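Local coordinates for protein putative phosphatase (DUF442) (Shewanella putrefaciens CN-32, PDB 3GXH) that probably hydrolyses phosphate esters as a member of the tyrosine phosphatase-like family, although its natural substrate is not established, at residues 60-63 and 64-67; 86-89 and 90-94; 115-118 and 119-123; 135-138 and 139-142; 149-152 and 153-157. All blocks are in the same frame, centred on the assembly; numbering follows the deposited sequence. Where two conformers were deposited one is given.

Interaction 1 (60-63 and 64-67)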
loop_
_atom_site.group_PDB
_atom_site.type_symbol
_atom_site.label_atom_id
_atom_site.label_comp_id
_atom_site.label_asym_id
_atom_site.label_seq_id
_atom_site.Cartn_x
_atom_site.Cartn_y
_atom_site.Cartn_z
ATOM N N GLY A 60 10.474 -10.546 -1.395
ATOM C CA GLY A 60 11.527 -9.689 -1.939
ATOM C C GLY A 60 12.299 -10.296 -3.088
ATOM O O GLY A 60 12.734 -9.594 -4.009
ATOM N N LYS A 61 12.507 -11.616 -3.038
ATOM C CA LYS A 61 13.095 -12.321 -4.124
ATOM C C LYS A 61 12.263 -12.154 -5.389
ATOM O O LYS A 61 12.767 -11.858 -6.471
ATOM C CB LYS A 61 13.279 -13.801 -3.780
ATOM C CG LYS A 61 13.898 -14.621 -4.886
ATOM C CD LYS A 61 14.076 -16.100 -4.456
ATOM C CE LYS A 61 14.744 -16.942 -5.563
ATOM N NZ LYS A 61 13.802 -17.409 -6.615
ATOM N N LEU A 62 10.953 -12.340 -5.257
ATOM C CA LEU A 62 10.079 -12.202 -6.414
ATOM C C LEU A 62 10.100 -10.779 -6.975
ATOM O O LEU A 62 10.113 -10.571 -8.200
ATOM C CB LEU A 62 8.645 -12.595 -6.081
ATOM C CG LEU A 62 8.433 -13.972 -5.437
ATOM C CD1 LEU A 62 6.900 -14.245 -5.213
ATOM C CD2 LEU A 62 9.089 -15.042 -6.236
ATOM N N VAL A 63 10.088 -9.793 -6.082
ATOM C CA VAL A 63 10.033 -8.381 -6.481
ATOM C C VAL A 63 11.336 -8.003 -7.170
ATOM O O VAL A 63 11.350 -7.373 -8.233
ATOM C CB VAL A 63 9.694 -7.455 -5.301
ATOM C CG1 VAL A 63 9.956 -5.966 -5.633
ATOM C CG2 VAL A 63 8.258 -7.718 -4.841
ATOM N N THR A 64 12.455 -8.361 -6.582
ATOM C CA THR A 64 13.769 -7.954 -7.135
ATOM C C THR A 64 14.071 -8.740 -8.409
ATOM O O THR A 64 14.582 -8.148 -9.379
ATOM C CB THR A 64 14.880 -7.943 -6.059
ATOM O OG1 THR A 64 15.021 -9.234 -5.542
ATOM C CG2 THR A 64 14.570 -6.883 -4.949
ATOM N N GLN A 65 13.655 -10.005 -8.490
ATOM C CA GLN A 65 13.743 -10.801 -9.727
ATOM C C GLN A 65 12.953 -10.191 -10.877
ATOM O O GLN A 65 13.352 -10.323 -12.029
ATOM C CB GLN A 65 13.225 -12.233 -9.523
ATOM C CG GLN A 65 14.261 -13.166 -8.936
ATOM C CD GLN A 65 13.738 -14.575 -8.717
ATOM O OE1 GLN A 65 12.527 -14.834 -8.791
ATOM N NE2 GLN A 65 14.645 -15.489 -8.405
ATOM N N ALA A 66 11.813 -9.559 -10.562
ATOM C CA ALA A 66 10.957 -8.908 -11.550
ATOM C C ALA A 66 11.492 -7.515 -11.908
ATOM O O ALA A 66 10.862 -6.828 -12.695
ATOM C CB ALA A 66 9.542 -8.817 -11.033
ATOM N N GLY A 67 12.633 -7.110 -11.356
ATOM C CA GLY A 67 13.260 -5.835 -11.664
ATOM C C GLY A 67 12.833 -4.590 -10.908
ATOM O O GLY A 67 13.045 -3.461 -11.359
#

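Interaction 2 (86-89 and 90-94)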
loop_
_atom_site.group_PDB
_atom_site.type_symbol
_atom_site.label_atom_id
_atom_site.label_comp_id
_atom_site.label_asym_id
_atom_site.label_seq_id
_atom_site.Cartn_x
_atom_site.Cartn_y
_atom_site.Cartn_z
ATOM N N GLU A 86 4.885 6.219 9.879
ATOM C CA GLU A 86 6.063 7.069 9.669
ATOM C C GLU A 86 7.147 6.389 8.835
ATOM O O GLU A 86 7.748 7.003 7.978
ATOM C CB GLU A 86 6.652 7.510 11.005
ATOM C CG GLU A 86 5.767 8.481 11.759
ATOM C CD GLU A 86 5.685 9.846 11.104
ATOM O OE1 GLU A 86 6.639 10.230 10.384
ATOM O OE2 GLU A 86 4.657 10.535 11.321
ATOM N N ALA A 87 7.354 5.098 9.076
ATOM C CA ALA A 87 8.298 4.357 8.296
ATOM C C ALA A 87 7.868 4.306 6.814
ATOM O O ALA A 87 8.668 4.433 5.884
ATOM C CB ALA A 87 8.493 2.896 8.911
ATOM N N PHE A 88 6.577 4.111 6.589
ATOM C CA PHE A 88 6.053 4.200 5.222
ATOM C C PHE A 88 6.268 5.571 4.606
ATOM O O PHE A 88 6.675 5.697 3.467
ATOM C CB PHE A 88 4.554 3.815 5.234
ATOM C CG PHE A 88 3.858 4.021 3.938
ATOM C CD1 PHE A 88 4.218 3.290 2.816
ATOM C CD2 PHE A 88 2.772 4.899 3.839
ATOM C CE1 PHE A 88 3.580 3.513 1.580
ATOM C CE2 PHE A 88 2.120 5.114 2.609
ATOM C CZ PHE A 88 2.524 4.420 1.491
ATOM N N PHE A 89 5.948 6.610 5.354
ATOM C CA PHE A 89 6.158 7.947 4.842
ATOM C C PHE A 89 7.619 8.220 4.481
ATOM O O PHE A 89 7.927 8.769 3.405
ATOM C CB PHE A 89 5.748 9.019 5.863
ATOM C CG PHE A 89 4.269 9.138 6.175
ATOM C CD1 PHE A 89 3.262 8.514 5.458
ATOM C CD2 PHE A 89 3.905 9.950 7.244
ATOM C CE1 PHE A 89 1.947 8.722 5.777
ATOM C CE2 PHE A 89 2.579 10.153 7.575
ATOM C CZ PHE A 89 1.589 9.506 6.835
ATOM N N ALA A 90 8.542 7.711 5.312
ATOM C CA ALA A 90 9.966 7.858 5.033
ATOM C C ALA A 90 10.372 7.083 3.810
ATOM O O ALA A 90 11.201 7.535 3.027
ATOM C CB ALA A 90 10.819 7.453 6.263
ATOM N N ALA A 91 9.802 5.888 3.625
ATOM C CA ALA A 91 10.118 5.115 2.437
ATOM C C ALA A 91 9.622 5.822 1.172
ATOM O O ALA A 91 10.297 5.855 0.146
ATOM C CB ALA A 91 9.513 3.706 2.530
HETATM N N MSE A 92 8.435 6.402 1.244
HETATM C CA MSE A 92 7.938 7.197 0.112
HETATM C C MSE A 92 8.867 8.358 -0.212
HETATM O O MSE A 92 9.266 8.529 -1.364
HETATM C CB MSE A 92 6.517 7.706 0.397
HETATM C CG MSE A 92 5.465 6.627 0.475
HETATM SE SE MSE A 92 5.142 5.713 -1.213
HETATM C CE MSE A 92 4.286 7.209 -2.156
ATOM N N ASP A 93 9.300 9.084 0.811
ATOM C CA ASP A 93 10.219 10.191 0.542
ATOM C C ASP A 93 11.525 9.714 -0.086
ATOM O O ASP A 93 12.112 10.428 -0.930
ATOM C CB ASP A 93 10.528 10.995 1.798
ATOM C CG ASP A 93 11.230 12.302 1.474
ATOM O OD1 ASP A 93 10.688 13.060 0.629
ATOM O OD2 ASP A 93 12.330 12.549 2.024
ATOM N N GLN A 94 12.005 8.538 0.286
ATOM C CA GLN A 94 13.239 8.003 -0.267
ATOM C C GLN A 94 13.107 7.516 -1.696
ATOM O O GLN A 94 14.120 7.184 -2.331
ATOM C CB GLN A 94 13.771 6.847 0.587
ATOM C CG GLN A 94 14.388 7.247 1.869
ATOM C CD GLN A 94 15.730 6.560 2.083
ATOM O OE1 GLN A 94 15.913 5.841 3.057
ATOM N NE2 GLN A 94 16.663 6.769 1.160
#

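Interaction 3 (115-118 and 119-123)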
loop_
_atom_site.group_PDB
_atom_site.type_symbol
_atom_site.label_atom_id
_atom_site.label_comp_id
_atom_site.label_asym_id
_atom_site.label_seq_id
_atom_site.Cartn_x
_atom_site.Cartn_y
_atom_site.Cartn_z
ATOM N N TYR A 115 -4.148 6.620 2.203
ATOM C CA TYR A 115 -4.961 7.757 2.624
ATOM C C TYR A 115 -4.149 8.689 3.517
ATOM O O TYR A 115 -4.131 9.906 3.302
ATOM C CB TYR A 115 -6.190 7.254 3.368
ATOM C CG TYR A 115 -6.923 8.353 4.072
ATOM C CD1 TYR A 115 -7.631 9.292 3.340
ATOM C CD2 TYR A 115 -6.845 8.507 5.462
ATOM C CE1 TYR A 115 -8.284 10.341 3.967
ATOM C CE2 TYR A 115 -7.505 9.551 6.107
ATOM C CZ TYR A 115 -8.209 10.455 5.360
ATOM O OH TYR A 115 -8.874 11.508 6.019
ATOM N N LEU A 116 -3.439 8.123 4.513
ATOM C CA LEU A 116 -2.705 8.971 5.410
ATOM C C LEU A 116 -1.580 9.703 4.693
ATOM O O LEU A 116 -1.280 10.875 5.026
ATOM C CB LEU A 116 -2.156 8.163 6.585
ATOM C CG LEU A 116 -3.257 7.745 7.566
ATOM C CD1 LEU A 116 -2.661 6.808 8.615
ATOM C CD2 LEU A 116 -3.969 8.934 8.256
ATOM N N TYR A 117 -0.955 9.060 3.720
ATOM C CA TYR A 117 0.107 9.670 2.962
ATOM C C TYR A 117 -0.416 10.828 2.151
ATOM O O TYR A 117 0.174 11.923 2.145
ATOM C CB TYR A 117 0.785 8.633 2.053
ATOM C CG TYR A 117 1.703 9.233 1.033
ATOM C CD1 TYR A 117 2.971 9.651 1.401
ATOM C CD2 TYR A 117 1.287 9.424 -0.307
ATOM C CE1 TYR A 117 3.833 10.219 0.453
ATOM C CE2 TYR A 117 2.146 10.010 -1.246
ATOM C CZ TYR A 117 3.399 10.374 -0.844
ATOM O OH TYR A 117 4.223 10.973 -1.789
ATOM N N GLN A 118 -1.491 10.607 1.432
ATOM C CA GLN A 118 -2.049 11.682 0.620
ATOM C C GLN A 118 -2.497 12.845 1.499
ATOM O O GLN A 118 -2.324 14.024 1.144
ATOM C CB GLN A 118 -3.166 11.183 -0.259
ATOM C CG GLN A 118 -2.659 10.160 -1.282
ATOM C CD GLN A 118 -3.707 9.657 -2.252
ATOM O OE1 GLN A 118 -4.902 9.527 -1.926
ATOM N NE2 GLN A 118 -3.245 9.336 -3.479
ATOM N N LEU A 119 -3.088 12.506 2.643
ATOM C CA LEU A 119 -3.543 13.530 3.587
ATOM C C LEU A 119 -2.366 14.371 4.062
ATOM O O LEU A 119 -2.410 15.615 4.020
ATOM C CB LEU A 119 -4.291 12.845 4.735
ATOM C CG LEU A 119 -4.914 13.783 5.746
ATOM C CD1 LEU A 119 -6.017 14.611 5.066
ATOM C CD2 LEU A 119 -5.478 12.957 6.902
ATOM N N LYS A 120 -1.257 13.740 4.438
ATOM C CA LYS A 120 -0.123 14.516 4.969
ATOM C C LYS A 120 0.631 15.294 3.890
ATOM O O LYS A 120 1.259 16.338 4.178
ATOM C CB LYS A 120 0.806 13.612 5.759
ATOM C CG LYS A 120 1.721 12.835 4.908
ATOM C CD LYS A 120 3.082 13.490 4.646
ATOM C CE LYS A 120 4.007 12.442 4.052
ATOM N NZ LYS A 120 5.250 13.032 3.501
ATOM N N GLN A 121 0.579 14.827 2.645
ATOM C CA GLN A 121 1.152 15.520 1.502
ATOM C C GLN A 121 0.335 16.766 1.126
ATOM O O GLN A 121 0.702 17.483 0.204
ATOM C CB GLN A 121 1.231 14.579 0.302
ATOM C CG GLN A 121 2.267 13.527 0.457
ATOM C CD GLN A 121 3.632 14.131 0.396
ATOM O OE1 GLN A 121 4.254 14.389 1.423
ATOM N NE2 GLN A 121 4.083 14.423 -0.815
ATOM N N GLY A 122 -0.781 16.994 1.797
ATOM C CA GLY A 122 -1.642 18.149 1.473
ATOM C C GLY A 122 -2.537 17.909 0.250
ATOM O O GLY A 122 -3.072 18.871 -0.312
ATOM N N GLN A 123 -2.720 16.646 -0.156
ATOM C CA GLN A 123 -3.442 16.309 -1.409
ATOM C C GLN A 123 -4.975 16.204 -1.203
ATOM O O GLN A 123 -5.715 15.948 -2.162
ATOM C CB GLN A 123 -2.865 15.036 -2.077
ATOM C CG GLN A 123 -1.349 15.154 -2.401
ATOM C CD GLN A 123 -0.691 13.863 -2.911
ATOM O OE1 GLN A 123 -1.331 12.815 -3.045
ATOM N NE2 GLN A 123 0.618 13.944 -3.168
HETATM O O HOH W 1 2.911 11.816 -3.953
HETATM O O HOH W 2 -0.442 10.238 -4.030
#

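Interaction 4 (135-138 and 139-142)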
loop_
_atom_site.group_PDB
_atom_site.type_symbol
_atom_site.label_atom_id
_atom_site.label_comp_id
_atom_site.label_asym_id
_atom_site.label_seq_id
_atom_site.Cartn_x
_atom_site.Cartn_y
_atom_site.Cartn_z
ATOM N N ASN A 135 -14.783 -1.344 2.709
ATOM C CA ASN A 135 -16.191 -1.625 2.600
ATOM C C ASN A 135 -16.939 -1.099 3.794
ATOM O O ASN A 135 -17.768 -1.812 4.367
ATOM C CB ASN A 135 -16.385 -3.140 2.451
ATOM C CG ASN A 135 -17.643 -3.472 1.738
ATOM O OD1 ASN A 135 -18.535 -4.108 2.298
ATOM N ND2 ASN A 135 -17.755 -3.007 0.498
ATOM N N ASP A 136 -16.633 0.139 4.179
ATOM C CA ASP A 136 -17.223 0.809 5.331
ATOM C C ASP A 136 -17.071 0.130 6.730
ATOM O O ASP A 136 -17.893 0.352 7.617
ATOM C CB ASP A 136 -18.709 1.102 5.063
ATOM N N GLU A 137 -16.008 -0.652 6.939
ATOM C CA GLU A 137 -15.815 -1.409 8.191
ATOM C C GLU A 137 -14.866 -0.714 9.166
ATOM O O GLU A 137 -14.526 -1.252 10.209
ATOM C CB GLU A 137 -15.228 -2.794 7.869
ATOM C CG GLU A 137 -16.204 -3.703 7.118
ATOM C CD GLU A 137 -15.529 -4.811 6.341
ATOM O OE1 GLU A 137 -14.325 -5.050 6.519
ATOM O OE2 GLU A 137 -16.250 -5.461 5.550
ATOM N N LEU A 138 -14.416 0.499 8.849
ATOM C CA LEU A 138 -13.476 1.128 9.744
ATOM C C LEU A 138 -13.995 1.217 11.197
ATOM O O LEU A 138 -13.229 1.052 12.118
ATOM C CB LEU A 138 -13.064 2.521 9.242
ATOM C CG LEU A 138 -12.105 3.301 10.124
ATOM C CD1 LEU A 138 -10.851 2.537 10.446
ATOM C CD2 LEU A 138 -11.704 4.686 9.465
ATOM N N ALA A 139 -15.287 1.478 11.387
ATOM C CA ALA A 139 -15.879 1.528 12.735
ATOM C C ALA A 139 -15.705 0.220 13.533
ATOM O O ALA A 139 -15.602 0.229 14.768
ATOM C CB ALA A 139 -17.360 1.893 12.647
ATOM N N ILE A 140 -15.647 -0.893 12.815
ATOM C CA ILE A 140 -15.440 -2.201 13.429
ATOM C C ILE A 140 -14.098 -2.305 14.174
ATOM O O ILE A 140 -13.958 -3.131 15.077
ATOM C CB ILE A 140 -15.541 -3.308 12.334
ATOM C CG1 ILE A 140 -16.928 -3.260 11.708
ATOM C CG2 ILE A 140 -15.284 -4.722 12.876
ATOM C CD1 ILE A 140 -17.139 -4.319 10.596
ATOM N N TYR A 141 -13.136 -1.445 13.822
ATOM C CA TYR A 141 -11.730 -1.641 14.168
ATOM C C TYR A 141 -11.207 -0.371 14.887
ATOM O O TYR A 141 -10.506 0.453 14.279
ATOM C CB TYR A 141 -10.892 -1.993 12.917
ATOM C CG TYR A 141 -11.335 -3.300 12.281
ATOM C CD1 TYR A 141 -11.198 -4.509 12.967
ATOM C CD2 TYR A 141 -11.927 -3.325 11.047
ATOM C CE1 TYR A 141 -11.613 -5.720 12.373
ATOM C CE2 TYR A 141 -12.361 -4.539 10.452
ATOM C CZ TYR A 141 -12.199 -5.704 11.147
ATOM O OH TYR A 141 -12.624 -6.917 10.588
ATOM N N PRO A 142 -11.523 -0.217 16.163
ATOM C CA PRO A 142 -11.165 1.032 16.838
ATOM C C PRO A 142 -9.681 1.317 16.890
ATOM O O PRO A 142 -9.303 2.503 17.006
ATOM C CB PRO A 142 -11.712 0.846 18.282
ATOM C CG PRO A 142 -12.070 -0.592 18.407
ATOM C CD PRO A 142 -12.338 -1.106 17.019
HETATM O O HOH W 3 -16.833 2.553 9.148
#

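Interaction 5 (149-152 and 153-157)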
loop_
_atom_site.group_PDB
_atom_site.type_symbol
_atom_site.label_atom_id
_atom_site.label_comp_id
_atom_site.label_asym_id
_atom_site.label_seq_id
_atom_site.Cartn_x
_atom_site.Cartn_y
_atom_site.Cartn_z
ATOM N N THR A 149 -6.948 8.783 13.284
ATOM C CA THR A 149 -7.250 10.064 13.947
ATOM C C THR A 149 -5.952 10.677 14.445
ATOM O O THR A 149 -5.709 11.877 14.257
ATOM C CB THR A 149 -8.236 9.849 15.109
ATOM O OG1 THR A 149 -9.506 9.392 14.610
ATOM C CG2 THR A 149 -8.419 11.154 15.954
ATOM N N GLU A 150 -5.106 9.882 15.065
ATOM C CA GLU A 150 -3.856 10.365 15.679
ATOM C C GLU A 150 -2.930 10.901 14.602
ATOM O O GLU A 150 -2.333 11.970 14.762
ATOM C CB GLU A 150 -3.142 9.238 16.452
ATOM C CG GLU A 150 -1.802 9.672 17.131
ATOM C CD GLU A 150 -1.259 8.663 18.183
ATOM O OE1 GLU A 150 -1.958 7.667 18.523
ATOM O OE2 GLU A 150 -0.120 8.878 18.679
ATOM N N VAL A 151 -2.811 10.177 13.497
ATOM C CA VAL A 151 -1.864 10.585 12.466
ATOM C C VAL A 151 -2.407 11.784 11.731
ATOM O O VAL A 151 -1.599 12.690 11.384
ATOM C CB VAL A 151 -1.575 9.473 11.461
ATOM C CG1 VAL A 151 -0.798 10.027 10.221
ATOM C CG2 VAL A 151 -0.793 8.384 12.087
ATOM N N SER A 152 -3.719 11.839 11.471
ATOM C CA SER A 152 -4.340 12.972 10.795
ATOM C C SER A 152 -4.073 14.233 11.604
ATOM O O SER A 152 -3.607 15.244 11.061
ATOM C CB SER A 152 -5.833 12.760 10.602
ATOM O OG SER A 152 -6.083 11.639 9.768
ATOM N N ALA A 153 -4.335 14.174 12.908
ATOM C CA ALA A 153 -4.068 15.334 13.803
ATOM C C ALA A 153 -2.585 15.737 13.870
ATOM O O ALA A 153 -2.271 16.943 13.899
ATOM C CB ALA A 153 -4.618 15.077 15.213
ATOM N N LYS A 154 -1.681 14.767 13.885
ATOM C CA LYS A 154 -0.247 15.013 13.955
ATOM C C LYS A 154 0.251 15.831 12.759
ATOM O O LYS A 154 1.127 16.709 12.927
ATOM C CB LYS A 154 0.507 13.677 14.025
ATOM C CG LYS A 154 2.000 13.831 14.184
ATOM C CD LYS A 154 2.716 12.501 14.405
ATOM C CE LYS A 154 4.237 12.705 14.393
ATOM N NZ LYS A 154 4.955 11.510 14.914
ATOM N N TYR A 155 -0.332 15.572 11.576
ATOM C CA TYR A 155 0.170 16.173 10.337
ATOM C C TYR A 155 -0.753 17.242 9.766
ATOM O O TYR A 155 -0.785 17.475 8.549
ATOM C CB TYR A 155 0.493 15.094 9.311
ATOM C CG TYR A 155 1.746 14.363 9.687
ATOM C CD1 TYR A 155 2.979 15.007 9.639
ATOM C CD2 TYR A 155 1.706 13.060 10.142
ATOM C CE1 TYR A 155 4.136 14.366 10.003
ATOM C CE2 TYR A 155 2.864 12.403 10.506
ATOM C CZ TYR A 155 4.079 13.064 10.432
ATOM O OH TYR A 155 5.237 12.422 10.795
ATOM N N GLY A 156 -1.470 17.927 10.658
ATOM C CA GLY A 156 -2.207 19.145 10.316
ATOM C C GLY A 156 -3.669 19.041 9.966
ATOM O O GLY A 156 -4.306 20.052 9.591
ATOM N N HIS A 157 -4.207 17.837 10.085
ATOM C CA HIS A 157 -5.564 17.542 9.619
ATOM C C HIS A 157 -6.400 16.890 10.722
ATOM O O HIS A 157 -6.243 17.291 11.891
ATOM C CB HIS A 157 -5.448 16.664 8.361
ATOM C CG HIS A 157 -4.593 17.294 7.299
ATOM N ND1 HIS A 157 -5.097 18.193 6.380
ATOM C CD2 HIS A 157 -3.261 17.210 7.053
ATOM C CE1 HIS A 157 -4.113 18.621 5.603
ATOM N NE2 HIS A 157 -2.990 18.039 5.988
ATOM O OXT HIS A 157 -7.227 15.994 10.484
#

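Interaction 1 (60-63 and 64-67)
Thr-64 holds the carbonyl oxygen of Gly-60 twice in the last turns of helix 59-65, which connects strands 43-46 and 69-72 in a beta-alpha-beta unit and closes in a Schellman motif at Gly-67. The backbone bond from Thr-64 N to Gly-60 O is 2.9 Å long and fairly straight, at 163°. From the opposite face of that carbonyl plane Thr-64 OG1 donates to Gly-60 O at 2.8 Å; with chi1 at 61° the hydroxyl, placed between the backbone N and the carbonyl carbon, is aimed at the carbonyl one turn back. The tight side belongs to Val-63, buried against Phe-33 of helix 30-38 and Tyr-70 of strand 69-72, while Leu-62 and Ala-66 also lean on Phe-33. The loose side carries Lys-61 and Gln-65, both exposed to solvent, their long chains passing each other at a slant. In the closing turn Ala-66 N donates to Leu-62 O at 3.1 Å and, weakly, to Val-63 O. Gly-67 then turns the chain with a phi of 86°, and its N bonds back to Thr-64 O at 3.0 Å.

Interaction 2 (86-89 and 90-94)
Phe-88 and Met-92, a selenomethionine one turn further on, form a Met-aromatic contact along helix 82-94, on the flank of the helix that packs against the mixed beta-sheet of the phosphatase-like domain. The two side chains run side by side and point the same way. Met-92 CG does the closest touching: it stands over one face of the Phe-88 ring, shifted toward the rim, 4.0 Å from the ring centroid and 21° off the normal, a CH-pi contact. The selenium comes in more obliquely, with Met-92 SE 4.6 Å from the same centroid and nearest the CE1 and CZ rim of Phe-88. Phe-88 has CG anti to its backbone N (chi1 173°), which leans the ring along the helix toward Met-92. Met-92 answers by bending at chi2 and chi3, so that its chain curls beside the ring instead of running straight past it. Both residues meet Ile-45 of strand 43-46, and Val-102 and Val-100 of strand 100-103 back Phe-88 and Met-92 respectively. Phe-89 takes another direction, toward Leu-116 and Tyr-117 of helix 108-120, and its ring receives a cation-pi contact from Lys-120. Small side chains occupy other faces: Ala-87 and Ala-91 both touch Ile-73, whereas Ala-90 is exposed. Regular helical bonding ties the turns together beneath these side chains, with Met-92 N donating to Phe-88 O at 2.9 Å and Asp-93 N to Phe-89 O at 3.0 Å.

Interaction 3 (115-118 and 119-123)
The Tyr-117 ring carries Gln-121 CG over one face, 3.6 Å above its plane and displaced toward the rim; Met-92 of helix 82-94 covers the opposite face with its CE, and a water lies in plane at the edge. The bend of Gln-121 at chi2 (-69°) lays its amide over the ring, the two planes 11° apart. Lys-120 CE approaches the same ring obliquely, and Lys-120 NZ donates to Gln-121 OE1 at 2.7 Å from above the carbonyl plane. On another side of the helix, Leu-119 CD2 meets the Tyr-115 ring at a slant, 4.0 Å from Tyr-115 CZ. Helix 108-120, the one that follows strand 100-103 of the sheet, ends here in a Schellman motif: Gly-122 takes positive phi, and Gln-123 N bonds to Gln-118 O at 3.0 Å, nearly along the C=O axis. Leu-116 faces Leu-148 and Val-151 of helix 142-154. Two waters bridge the side chains around the turn. One is bonded to Tyr-117 OH at 2.7 Å and accepts from Gln-123 NE2; the edge water accepts from Gln-118 NE2 and donates to Gln-123 OE1 at 2.9 Å. Gln-118 NE2 also gives a hydrogen bond to the backbone oxygen of Gln-18.

Interaction 4 (135-138 and 139-142)
Ile-140 N donates to Glu-137 O at 2.9 Å, the first bond of a short 3-10 turn that delivers the chain to Tyr-141, the N-cap position of helix 142-154. The bond is bent, at 135°, and the donor stands well above the carbonyl plane, off the lone pairs. Tyr-141 N follows with a straighter bond to Leu-138 O at 3.0 Å, again from above the plane, in keeping with the tight three-residue spacing. Side chains also meet across the turn. Ile-140 and Glu-137 lie alongside each other: with chi2 at 180° the isoleucine stretches CD1 back to the aliphatic part of Glu-137, 3.7 Å from its CG. The other branch, Ile-140 CG2, sits over the centre of the Tyr-141 ring, 3.6 Å above its plane. The Tyr-141 ring also brings its CD2 within 3.4 Å of Glu-137 O and packs edge-to-face with Trp-77. The carboxylate of Glu-137 leaves the turn altogether and bonds through OE1 to the hydroxyl of Tyr-108. Leu-138 goes the other way, into the side of helix 142-154, where it touches Trp-144, Gln-145 and Leu-148. A water closes the start of the turn, donating to Asp-136 O and accepting from Ala-139 N at 2.9 Å.

Interaction 5 (149-152 and 153-157)
Ser-152 and His-157 meet in a C-terminal cap of helix 142-154, a surface contact between the final helical turn and the end of the chain. Two regular bonds carry the helix to its end, Ala-153 N to Thr-149 O and Lys-154 N to Glu-150 O, both 3.0 Å. Tyr-155 then leaves helical geometry, its N still donating to Val-151 O at 3.2 Å. Gly-156 reverses the chain with a phi of 95°, and His-157 N swings back to Ser-152 O at 2.8 Å; this six-to-one bond makes the cap Schellman-like, though its second bond, Gly-156 N to Ala-153 O, is weak. His-157 OXT comes to 3.5 Å from Ser-152 CB. The apolar part belongs to Tyr-155: Val-151 CG1 touches the ring at its edge and in its plane, 3.9 Å from Tyr-155 CD2, while Lys-154 CG lies over one face near the rim. On the inner side Val-151 and Ser-152 rest on Leu-116 of helix 108-120. Ser-152 OG bonds back to Leu-148 O and Thr-149 OG1 to Gln-145 O. The lysine makes a long, weak ion pair with Glu-86 of helix 82-94. Main-chain N-H groups thus satisfy the carbonyls of 149-152, Ser-152 O taking a sound bond from His-157 N and a weak one from Tyr-155 N, while side-chain charges stay apart, Lys-154 NZ 6.8 Å from Glu-150 OE2.

The five contacts follow one another along the chain, each a local turn of a different element. Interaction 1 stands apart on helix 59-65, its centre about 20 Å from that of interaction 2 and 34 Å from that of interaction 5, in the beta-alpha-beta unit that includes the outermost strand 69-72. Interactions 2, 3 and 5 lie on three neighbouring helices, 82-94, 108-120 and 142-154, that touch one another. The centre of interaction 3 is about 12 Å from that of interaction 2 and about 10 Å from that of interaction 5. Helix 82-94 in turn packs on strands 43-46 and 100-103. Interaction 4 leads into the start of helix 142-154, whose end is interaction 5, 18 Å away between centres.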